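Local coordinates for Tubulin/ftsz, gtpase (PDB 3ZID), which is a tubulin-like archaeal cytoskeletal GTPase that binds guanine nucleotide and is probably involved in controlling cell shape, at residues R15-V20 against T45-T50; N3-G8 against E95-R100; L105-T110 against Q199-L204. All coordinates share one frame; numbering follows the deposited sequence.

Contact 1: R15-V20 against T45-T50; sequences RILDAV and TIAINT. With GDP (guanosine-5'-diphosphate), chain C.
Leu17 meets Ala47 where helix 15-20 passes over strand 45-49 with the two axes 8.5 Å apart and their directions at 158°, close to antiparallel. Nearly all of the touching on the helix side is done by Leu17. Its CG stands anti to the backbone N (chi1 -173°), which drops the isobutyl fork onto the strand: CD1 of Leu17 lies 3.6 Å from CB of Thr45, while CD2 of Leu17 settles over the next peptide, 3.2 Å from O of Ile46. CB of Ala47 flanks CD2 of Leu17 at 4.1 Å. Helix 10-30 is the connection between the adjacent parallel strands 3-9 and 42-49, so this is helix-on-sheet packing within a beta-alpha-beta unit of the tubulin/FtsZ GTPase domain. At the start of the segment, Arg15 turns instead to the nucleotide. The extended chain passes the guanine with CD of Arg15 3.0 Å from O6 of GDP, and NH1 of Arg15 comes 3.1 Å from N7 of GDP, which lies at the guanidinium edge. An alanine here would lack that whole arm and is likely to leave the O6 and N7 side of the base less covered and less firmly placed. Tyr190 and Asn194 of helix 186-210 touch the same arginine.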
loop_
_atom_site.group_PDB
_atom_site.type_symbol
_atom_site.label_atom_id
_atom_site.label_comp_id
_atom_site.label_asym_id
_atom_site.label_seq_id
_atom_site.Cartn_x
_atom_site.Cartn_y
_atom_site.Cartn_z
ATOM N N ARG A 15 -2.571 -8.120 8.510
ATOM C CA ARG A 15 -3.996 -8.284 8.300
ATOM C C ARG A 15 -4.346 -8.300 6.815
ATOM O O ARG A 15 -5.252 -9.001 6.398
ATOM C CB ARG A 15 -4.790 -7.222 9.046
ATOM C CG ARG A 15 -4.924 -7.462 10.555
ATOM C CD ARG A 15 -5.558 -6.232 11.162
ATOM N NE ARG A 15 -5.709 -6.261 12.599
ATOM C CZ ARG A 15 -5.799 -5.163 13.340
ATOM N NH1 ARG A 15 -5.739 -3.969 12.760
ATOM N NH2 ARG A 15 -5.938 -5.262 14.654
ATOM N N ILE A 16 -3.623 -7.536 6.011
ATOM C CA ILE A 16 -3.852 -7.586 4.576
ATOM C C ILE A 16 -3.429 -8.941 4.019
ATOM O O ILE A 16 -4.132 -9.529 3.222
ATOM C CB ILE A 16 -3.131 -6.459 3.843
ATOM C CG1 ILE A 16 -3.794 -5.128 4.188
ATOM C CG2 ILE A 16 -3.195 -6.679 2.326
ATOM C CD1 ILE A 16 -2.997 -3.913 3.716
ATOM N N LEU A 17 -2.295 -9.444 4.476
ATOM C CA LEU A 17 -1.835 -10.742 4.041
ATOM C C LEU A 17 -2.840 -11.844 4.393
ATOM O O LEU A 17 -3.088 -12.754 3.595
ATOM C CB LEU A 17 -0.484 -11.061 4.664
ATOM C CG LEU A 17 0.125 -12.347 4.113
ATOM C CD1 LEU A 17 0.157 -12.290 2.583
ATOM C CD2 LEU A 17 1.518 -12.509 4.609
ATOM N N ASP A 18 -3.406 -11.753 5.590
ATOM C CA ASP A 18 -4.430 -12.686 6.051
ATOM C C ASP A 18 -5.668 -12.642 5.147
ATOM O O ASP A 18 -6.209 -13.694 4.789
ATOM C CB ASP A 18 -4.810 -12.386 7.494
ATOM C CG ASP A 18 -5.266 -13.620 8.251
ATOM O OD1 ASP A 18 -4.695 -14.709 8.022
ATOM O OD2 ASP A 18 -6.186 -13.495 9.087
ATOM N N ALA A 19 -6.092 -11.444 4.744
ATOM C CA ALA A 19 -7.207 -11.321 3.791
ATOM C C ALA A 19 -6.866 -11.945 2.450
ATOM O O ALA A 19 -7.743 -12.488 1.784
ATOM C CB ALA A 19 -7.627 -9.861 3.588
ATOM N N VAL A 20 -5.600 -11.838 2.048
ATOM C CA VAL A 20 -5.131 -12.468 0.814
ATOM C C VAL A 20 -5.258 -13.988 0.920
ATOM O O VAL A 20 -5.783 -14.637 0.020
ATOM C CB VAL A 20 -3.687 -12.062 0.464
ATOM C CG1 VAL A 20 -3.103 -13.009 -0.580
ATOM C CG2 VAL A 20 -3.649 -10.614 -0.035
ATOM N N THR A 45 3.532 -16.679 1.311
ATOM C CA THR A 45 3.127 -15.579 2.143
ATOM C C THR A 45 3.824 -15.687 3.478
ATOM O O THR A 45 3.852 -16.758 4.079
ATOM C CB THR A 45 1.606 -15.578 2.361
ATOM O OG1 THR A 45 1.216 -16.768 3.053
ATOM C CG2 THR A 45 0.880 -15.513 1.026
ATOM N N ILE A 46 4.401 -14.579 3.932
ATOM C CA ILE A 46 4.955 -14.517 5.276
ATOM C C ILE A 46 4.450 -13.273 5.961
ATOM O O ILE A 46 4.595 -12.179 5.436
ATOM C CB ILE A 46 6.482 -14.486 5.289
ATOM C CG1 ILE A 46 7.040 -15.645 4.471
ATOM C CG2 ILE A 46 7.008 -14.586 6.735
ATOM C CD1 ILE A 46 8.532 -15.556 4.304
ATOM N N ALA A 47 3.810 -13.458 7.110
ATOM C CA ALA A 47 3.410 -12.352 7.951
ATOM C C ALA A 47 4.536 -12.087 8.949
ATOM O O ALA A 47 4.891 -12.953 9.738
ATOM C CB ALA A 47 2.142 -12.690 8.673
ATOM N N ILE A 48 5.090 -10.885 8.919
ATOM C CA ILE A 48 6.204 -10.550 9.798
ATOM C C ILE A 48 5.753 -9.478 10.796
ATOM O O ILE A 48 5.112 -8.491 10.417
ATOM C CB ILE A 48 7.418 -10.084 8.959
ATOM C CG1 ILE A 48 7.708 -11.118 7.861
ATOM C CG2 ILE A 48 8.646 -9.858 9.854
ATOM C CD1 ILE A 48 8.748 -10.722 6.837
ATOM N N ASN A 49 6.080 -9.686 12.073
ATOM C CA ASN A 49 5.722 -8.744 13.131
ATOM C C ASN A 49 6.606 -8.870 14.371
ATOM O O ASN A 49 7.133 -9.938 14.667
ATOM C CB ASN A 49 4.258 -8.933 13.537
ATOM C CG ASN A 49 3.595 -7.638 13.961
ATOM O OD1 ASN A 49 4.218 -6.772 14.590
ATOM N ND2 ASN A 49 2.324 -7.481 13.594
ATOM N N THR A 50 6.756 -7.765 15.089
ATOM C CA THR A 50 7.479 -7.757 16.351
ATOM C C THR A 50 6.509 -7.954 17.502
ATOM O O THR A 50 6.925 -8.145 18.634
ATOM C CB THR A 50 8.172 -6.417 16.578
ATOM O OG1 THR A 50 7.202 -5.360 16.519
ATOM C CG2 THR A 50 9.247 -6.184 15.528
HETATM P PB GDP C . 2.945 -1.431 13.117
HETATM O O1B GDP C . 3.605 -1.478 11.750
HETATM O O2B GDP C . 2.474 -2.817 13.511
HETATM O O3B GDP C . 3.960 -0.909 14.119
HETATM O O3A GDP C . 1.730 -0.383 13.091
HETATM P PA GDP C . 0.423 -0.578 12.180
HETATM O O1A GDP C . -0.761 -0.916 13.017
HETATM O O2A GDP C . 0.619 -1.553 11.039
HETATM O "O5'" GDP C . 0.326 0.886 11.565
HETATM C "C5'" GDP C . -0.740 1.731 11.967
HETATM C "C4'" GDP C . -1.353 2.329 10.708
HETATM O "O4'" GDP C . -1.930 1.264 9.951
HETATM C "C3'" GDP C . -2.472 3.254 11.099
HETATM O "O3'" GDP C . -2.596 4.208 10.047
HETATM C "C2'" GDP C . -3.661 2.333 11.121
HETATM O "O2'" GDP C . -4.847 3.073 10.855
HETATM C "C1'" GDP C . -3.355 1.395 9.971
HETATM N N9 GDP C . -3.863 0.031 10.123
HETATM C C8 GDP C . -3.672 -0.803 11.164
HETATM N N7 GDP C . -4.242 -2.007 10.915
HETATM C C5 GDP C . -4.803 -1.932 9.691
HETATM C C6 GDP C . -5.543 -2.839 8.809
HETATM O O6 GDP C . -5.817 -3.987 9.183
HETATM N N1 GDP C . -5.926 -2.383 7.618
HETATM C C2 GDP C . -5.659 -1.138 7.201
HETATM N N2 GDP C . -6.099 -0.765 5.981
HETATM N N3 GDP C . -4.979 -0.232 7.945
HETATM C C4 GDP C . -4.534 -0.589 9.170
#

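Contact 2: N3-G8 against E95-R100; sequences NVLMLG and EEIEKR
Ile97 is the one residue of segment 95-100 that packs closely on strand 3-8, and it uses both of its branches to do so. CG2 of Ile97 meets CD2 of Leu5 at 3.6 Å, and CD1 of Ile97, at the end of the longer branch, reaches CD1 of Leu7 at 4.0 Å. Each leucine crosses the isoleucine at about a right angle, methyl against methyl. The two leucines arrive differently: Leu5 has CG anti to the backbone N (chi1 176°) and its CB is directed toward the helix, whereas Leu7 leaves the strand at a slant and only its end comes close. Met124 and Leu128 of helix 117-131 pack on Leu7, and Leu128 also touches Ile97, so this part is well buried.

Away from that patch the contact opens out. Glu95, Glu98 and Lys99 lie on the exposed side of the segment, and Arg100, though its CB is directed toward the strand, makes no close contact with it. Instead Arg100 holds Glu96 side-on in a salt bridge, NE and NH2 both donating to OE2 from opposite faces of the carboxylate; the Arg100 NH2 to Glu96 OE2 distance is 3.0 Å. With Asp65 and Glu44 paired to its NH1, this arginine sits among three carboxylates, which would probably stabilise its positive charge. A helix laid by aliphatic side chains on an inner parallel strand, here the one leading into the glycine-rich nucleotide loop, is what the Rossmann-like GTPase domain of tubulin and FtsZ is built from.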
loop_
_atom_site.group_PDB
_atom_site.type_symbol
_atom_site.label_atom_id
_atom_site.label_comp_id
_atom_site.label_asym_id
_atom_site.label_seq_id
_atom_site.Cartn_x
_atom_site.Cartn_y
_atom_site.Cartn_z
ATOM N N ASN A 3 6.708 -17.174 -9.721
ATOM C CA ASN A 3 7.016 -17.304 -8.301
ATOM C C ASN A 3 6.766 -15.987 -7.585
ATOM O O ASN A 3 7.478 -15.007 -7.806
ATOM C CB ASN A 3 8.466 -17.729 -8.092
ATOM C CG ASN A 3 8.747 -19.108 -8.641
ATOM O OD1 ASN A 3 8.421 -20.115 -8.015
ATOM N ND2 ASN A 3 9.349 -19.161 -9.824
ATOM N N VAL A 4 5.767 -15.978 -6.712
ATOM C CA VAL A 4 5.361 -14.754 -6.052
ATOM C C VAL A 4 5.598 -14.863 -4.562
ATOM O O VAL A 4 5.232 -15.855 -3.931
ATOM C CB VAL A 4 3.865 -14.441 -6.304
ATOM C CG1 VAL A 4 3.478 -13.073 -5.695
ATOM C CG2 VAL A 4 3.560 -14.480 -7.796
ATOM N N LEU A 5 6.205 -13.835 -3.995
ATOM C CA LEU A 5 6.361 -13.766 -2.553
ATOM C C LEU A 5 5.535 -12.601 -2.048
ATOM O O LEU A 5 5.626 -11.489 -2.580
ATOM C CB LEU A 5 7.841 -13.573 -2.188
ATOM C CG LEU A 5 8.154 -13.385 -0.698
ATOM C CD1 LEU A 5 7.749 -14.617 0.101
ATOM C CD2 LEU A 5 9.639 -13.083 -0.482
ATOM N N MET A 6 4.709 -12.840 -1.036
ATOM C CA MET A 6 3.989 -11.739 -0.388
ATOM C C MET A 6 4.373 -11.644 1.078
ATOM O O MET A 6 4.298 -12.641 1.799
ATOM C CB MET A 6 2.492 -11.890 -0.552
ATOM C CG MET A 6 2.112 -12.016 -2.028
ATOM S SD MET A 6 0.347 -12.089 -2.300
ATOM C CE MET A 6 -0.109 -10.373 -2.125
ATOM N N LEU A 7 4.828 -10.460 1.482
ATOM C CA LEU A 7 5.322 -10.196 2.839
ATOM C C LEU A 7 4.437 -9.159 3.502
ATOM O O LEU A 7 4.396 -8.010 3.056
ATOM C CB LEU A 7 6.734 -9.625 2.764
ATOM C CG LEU A 7 7.741 -10.514 2.057
ATOM C CD1 LEU A 7 9.097 -9.830 1.953
ATOM C CD2 LEU A 7 7.854 -11.822 2.813
ATOM N N GLY A 8 3.730 -9.547 4.558
ATOM C CA GLY A 8 2.869 -8.617 5.262
ATOM C C GLY A 8 3.577 -8.187 6.541
ATOM O O GLY A 8 3.734 -8.983 7.450
ATOM N N GLU A 95 16.713 -14.965 6.136
ATOM C CA GLU A 95 16.857 -16.415 6.100
ATOM C C GLU A 95 15.511 -17.082 5.831
ATOM O O GLU A 95 15.400 -17.983 4.998
ATOM C CB GLU A 95 17.461 -16.922 7.408
ATOM C CG GLU A 95 17.373 -18.420 7.591
ATOM C CD GLU A 95 18.106 -18.899 8.832
ATOM O OE1 GLU A 95 18.702 -18.050 9.535
ATOM O OE2 GLU A 95 18.099 -20.123 9.094
ATOM N N GLU A 96 14.485 -16.613 6.530
ATOM C CA GLU A 96 13.147 -17.159 6.380
ATOM C C GLU A 96 12.643 -17.022 4.951
ATOM O O GLU A 96 11.969 -17.914 4.427
ATOM C CB GLU A 96 12.180 -16.476 7.349
ATOM C CG GLU A 96 10.746 -16.982 7.246
ATOM C CD GLU A 96 10.618 -18.489 7.365
ATOM O OE1 GLU A 96 11.396 -19.100 8.133
ATOM O OE2 GLU A 96 9.750 -19.060 6.663
ATOM N N ILE A 97 12.979 -15.904 4.321
ATOM C CA ILE A 97 12.604 -15.673 2.931
ATOM C C ILE A 97 13.369 -16.590 1.984
ATOM O O ILE A 97 12.774 -17.248 1.129
ATOM C CB ILE A 97 12.842 -14.205 2.551
ATOM C CG1 ILE A 97 11.871 -13.319 3.330
ATOM C CG2 ILE A 97 12.727 -14.014 1.049
ATOM C CD1 ILE A 97 12.254 -11.872 3.368
ATOM N N GLU A 98 14.687 -16.654 2.158
ATOM C CA GLU A 98 15.533 -17.467 1.284
ATOM C C GLU A 98 15.216 -18.963 1.341
ATOM O O GLU A 98 15.422 -19.677 0.364
ATOM C CB GLU A 98 17.012 -17.194 1.549
ATOM C CG GLU A 98 17.455 -15.838 1.016
ATOM C CD GLU A 98 18.750 -15.343 1.629
ATOM O OE1 GLU A 98 19.273 -16.006 2.553
ATOM O OE2 GLU A 98 19.249 -14.290 1.179
ATOM N N LYS A 99 14.684 -19.424 2.468
ATOM C CA LYS A 99 14.273 -20.821 2.604
ATOM C C LYS A 99 13.202 -21.221 1.594
ATOM O O LYS A 99 13.027 -22.404 1.315
ATOM C CB LYS A 99 13.700 -21.078 4.001
ATOM C CG LYS A 99 14.698 -21.003 5.139
ATOM C CD LYS A 99 14.037 -21.386 6.455
ATOM C CE LYS A 99 15.041 -21.394 7.600
ATOM N NZ LYS A 99 14.415 -21.827 8.881
ATOM N N ARG A 100 12.495 -20.233 1.045
ATOM C CA ARG A 100 11.367 -20.512 0.173
ATOM C C ARG A 100 11.698 -20.399 -1.306
ATOM O O ARG A 100 10.804 -20.454 -2.147
ATOM C CB ARG A 100 10.184 -19.627 0.540
ATOM C CG ARG A 100 9.899 -19.675 2.013
ATOM C CD ARG A 100 8.510 -19.213 2.363
ATOM N NE ARG A 100 8.289 -19.361 3.797
ATOM C CZ ARG A 100 7.095 -19.447 4.366
ATOM N NH1 ARG A 100 5.994 -19.406 3.617
ATOM N NH2 ARG A 100 7.006 -19.581 5.683
#

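Contact 3: L105-T110 against Q199-L204; sequences LIFVMT and QRLLFL
Leu201 and Phe107 lose the most surface here, and they sit where strand 105-110 and helix 199-204 come nearest, with their CA atoms 9.1 Å apart. The axes of the two segments are 12.0 Å apart at closest approach and run almost exactly antiparallel, at 174°, so long side chains have to fill the distance. Leu201 forks between two partners. CD2 of Leu201 approaches the ring of Phe107 obliquely, 4.2 Å from its CE1, and CD1 of Leu201 lies 3.7 Å from SD of Met109, the leucine and the methionine sliding past each other in opposite directions. The bend of Met109 at chi3 (-59°) turns its terminal methyl away from this helix and toward Leu17 of helix 10-30. One turn on, Leu204 brings CD2 to within 3.8 Å of CZ of Phe107, crossing the ring's outer end at a slant; it also touches Leu317 and Val319 of the second, mixed sheet. Helix 186-210 is the long core helix of the tubulin/FtsZ fold, lying between the GTPase domain and the domain that follows. Carbon and one thioether sulfur make all the contacts across this pair, which implies that shape and burial, not directed polar bonds, set how the helix lies on the strand.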
loop_
_atom_site.group_PDB
_atom_site.type_symbol
_atom_site.label_atom_id
_atom_site.label_comp_id
_atom_site.label_asym_id
_atom_site.label_seq_id
_atom_site.Cartn_x
_atom_site.Cartn_y
_atom_site.Cartn_z
ATOM N N LEU A 105 8.451 -12.071 -8.383
ATOM C CA LEU A 105 7.598 -10.947 -8.040
ATOM C C LEU A 105 7.398 -10.921 -6.531
ATOM O O LEU A 105 6.990 -11.912 -5.931
ATOM C CB LEU A 105 6.245 -11.098 -8.761
ATOM C CG LEU A 105 5.146 -10.077 -8.474
ATOM C CD1 LEU A 105 5.585 -8.675 -8.859
ATOM C CD2 LEU A 105 3.881 -10.463 -9.246
ATOM N N ILE A 106 7.666 -9.780 -5.918
ATOM C CA ILE A 106 7.571 -9.676 -4.468
ATOM C C ILE A 106 6.704 -8.497 -4.081
ATOM O O ILE A 106 6.941 -7.368 -4.518
ATOM C CB ILE A 106 8.993 -9.554 -3.803
ATOM C CG1 ILE A 106 9.918 -10.699 -4.266
ATOM C CG2 ILE A 106 8.887 -9.536 -2.282
ATOM C CD1 ILE A 106 11.372 -10.640 -3.696
ATOM N N PHE A 107 5.684 -8.768 -3.283
ATOM C CA PHE A 107 4.876 -7.709 -2.696
ATOM C C PHE A 107 5.251 -7.513 -1.253
ATOM O O PHE A 107 5.287 -8.472 -0.489
ATOM C CB PHE A 107 3.387 -8.020 -2.821
ATOM C CG PHE A 107 2.892 -8.013 -4.250
ATOM C CD1 PHE A 107 2.711 -6.814 -4.930
ATOM C CD2 PHE A 107 2.634 -9.204 -4.921
ATOM C CE1 PHE A 107 2.245 -6.786 -6.263
ATOM C CE2 PHE A 107 2.156 -9.199 -6.242
ATOM C CZ PHE A 107 1.980 -7.993 -6.923
ATOM N N VAL A 108 5.558 -6.266 -0.897
ATOM C CA VAL A 108 5.834 -5.893 0.495
ATOM C C VAL A 108 4.725 -4.981 0.993
ATOM O O VAL A 108 4.599 -3.834 0.572
ATOM C CB VAL A 108 7.201 -5.213 0.660
ATOM C CG1 VAL A 108 7.460 -4.899 2.126
ATOM C CG2 VAL A 108 8.304 -6.131 0.127
ATOM N N MET A 109 3.909 -5.527 1.878
ATOM C CA MET A 109 2.702 -4.871 2.318
ATOM C C MET A 109 2.836 -4.375 3.734
ATOM O O MET A 109 3.164 -5.136 4.639
ATOM C CB MET A 109 1.547 -5.842 2.198
ATOM C CG MET A 109 1.557 -6.551 0.856
ATOM S SD MET A 109 0.225 -7.743 0.785
ATOM C CE MET A 109 0.650 -8.774 2.167
ATOM N N THR A 110 2.568 -3.087 3.907
ATOM C CA THR A 110 2.719 -2.430 5.185
ATOM C C THR A 110 1.932 -1.116 5.210
ATOM O O THR A 110 1.654 -0.517 4.162
ATOM C CB THR A 110 4.224 -2.124 5.473
ATOM O OG1 THR A 110 4.328 -1.410 6.703
ATOM C CG2 THR A 110 4.815 -1.242 4.387
ATOM N N GLN A 199 -8.385 -8.356 -2.764
ATOM C CA GLN A 199 -9.126 -8.716 -3.969
ATOM C C GLN A 199 -8.379 -8.237 -5.196
ATOM O O GLN A 199 -8.169 -8.992 -6.155
ATOM C CB GLN A 199 -10.496 -8.067 -3.939
ATOM C CG GLN A 199 -11.453 -8.538 -5.003
ATOM C CD GLN A 199 -12.857 -7.989 -4.753
ATOM O OE1 GLN A 199 -13.020 -6.900 -4.186
ATOM N NE2 GLN A 199 -13.869 -8.745 -5.156
ATOM N N ARG A 200 -7.922 -6.992 -5.134
ATOM C CA ARG A 200 -7.183 -6.416 -6.240
ATOM C C ARG A 200 -5.832 -7.082 -6.470
ATOM O O ARG A 200 -5.483 -7.334 -7.608
ATOM C CB ARG A 200 -7.032 -4.904 -6.060
ATOM C CG ARG A 200 -8.333 -4.177 -6.372
ATOM C CD ARG A 200 -8.470 -2.862 -5.637
ATOM N NE ARG A 200 -9.875 -2.544 -5.373
ATOM C CZ ARG A 200 -10.422 -1.358 -5.589
ATOM N NH1 ARG A 200 -9.698 -0.355 -6.092
ATOM N NH2 ARG A 200 -11.703 -1.180 -5.324
ATOM N N LEU A 201 -5.105 -7.431 -5.405
ATOM C CA LEU A 201 -3.788 -8.051 -5.562
ATOM C C LEU A 201 -3.907 -9.445 -6.176
ATOM O O LEU A 201 -3.091 -9.848 -7.005
ATOM C CB LEU A 201 -3.064 -8.166 -4.218
ATOM C CG LEU A 201 -2.521 -6.883 -3.567
ATOM C CD1 LEU A 201 -1.846 -7.223 -2.225
ATOM C CD2 LEU A 201 -1.575 -6.163 -4.508
ATOM N N LEU A 202 -4.910 -10.186 -5.713
ATOM C CA LEU A 202 -5.170 -11.523 -6.234
ATOM C C LEU A 202 -5.574 -11.484 -7.703
ATOM O O LEU A 202 -5.130 -12.314 -8.495
ATOM C CB LEU A 202 -6.215 -12.236 -5.383
ATOM C CG LEU A 202 -5.606 -12.731 -4.069
ATOM C CD1 LEU A 202 -6.697 -13.205 -3.127
ATOM C CD2 LEU A 202 -4.593 -13.853 -4.371
ATOM N N PHE A 203 -6.382 -10.501 -8.069
ATOM C CA PHE A 203 -6.756 -10.291 -9.465
ATOM C C PHE A 203 -5.462 -9.974 -10.250
ATOM O O PHE A 203 -5.213 -10.548 -11.311
ATOM C CB PHE A 203 -7.786 -9.146 -9.541
ATOM C CG PHE A 203 -8.415 -8.930 -10.904
ATOM C CD1 PHE A 203 -8.047 -9.674 -12.003
ATOM C CD2 PHE A 203 -9.402 -7.967 -11.063
ATOM C CE1 PHE A 203 -8.644 -9.454 -13.255
ATOM C CE2 PHE A 203 -9.999 -7.739 -12.299
ATOM C CZ PHE A 203 -9.609 -8.482 -13.398
ATOM N N LEU A 204 -4.640 -9.069 -9.729
ATOM C CA LEU A 204 -3.375 -8.709 -10.391
ATOM C C LEU A 204 -2.458 -9.922 -10.649
ATOM O O LEU A 204 -1.922 -10.091 -11.741
ATOM C CB LEU A 204 -2.631 -7.664 -9.573
ATOM C CG LEU A 204 -1.246 -7.230 -10.077
ATOM C CD1 LEU A 204 -1.334 -6.669 -11.494
ATOM C CD2 LEU A 204 -0.617 -6.210 -9.103
#

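In the fold
All three contacts are buried and rest on the same parallel sheet, whose neighbouring strands 42-49, 3-9 and 105-111 each carry one of them. Backbone bonds join these strands: Met6 and Gly8 pair with Ile46 and Ile48, while Leu5 and Leu7 pair with Phe107 and Met109. Contacts 1 and 3 touch through Leu17 and Met109, beneath helices 10-30 and 186-210; contact 2 takes the opposite face of the sheet, under helix 79-98, where Leu5 and Leu7 point away from Met6. Contact 3 lies deepest in the chain and is purely apolar. Contact 2, farthest from the centre, passes into salt bridges at its partly exposed rim, and contact 1 adds a cationic arm at the nucleotide to its aliphatic packing.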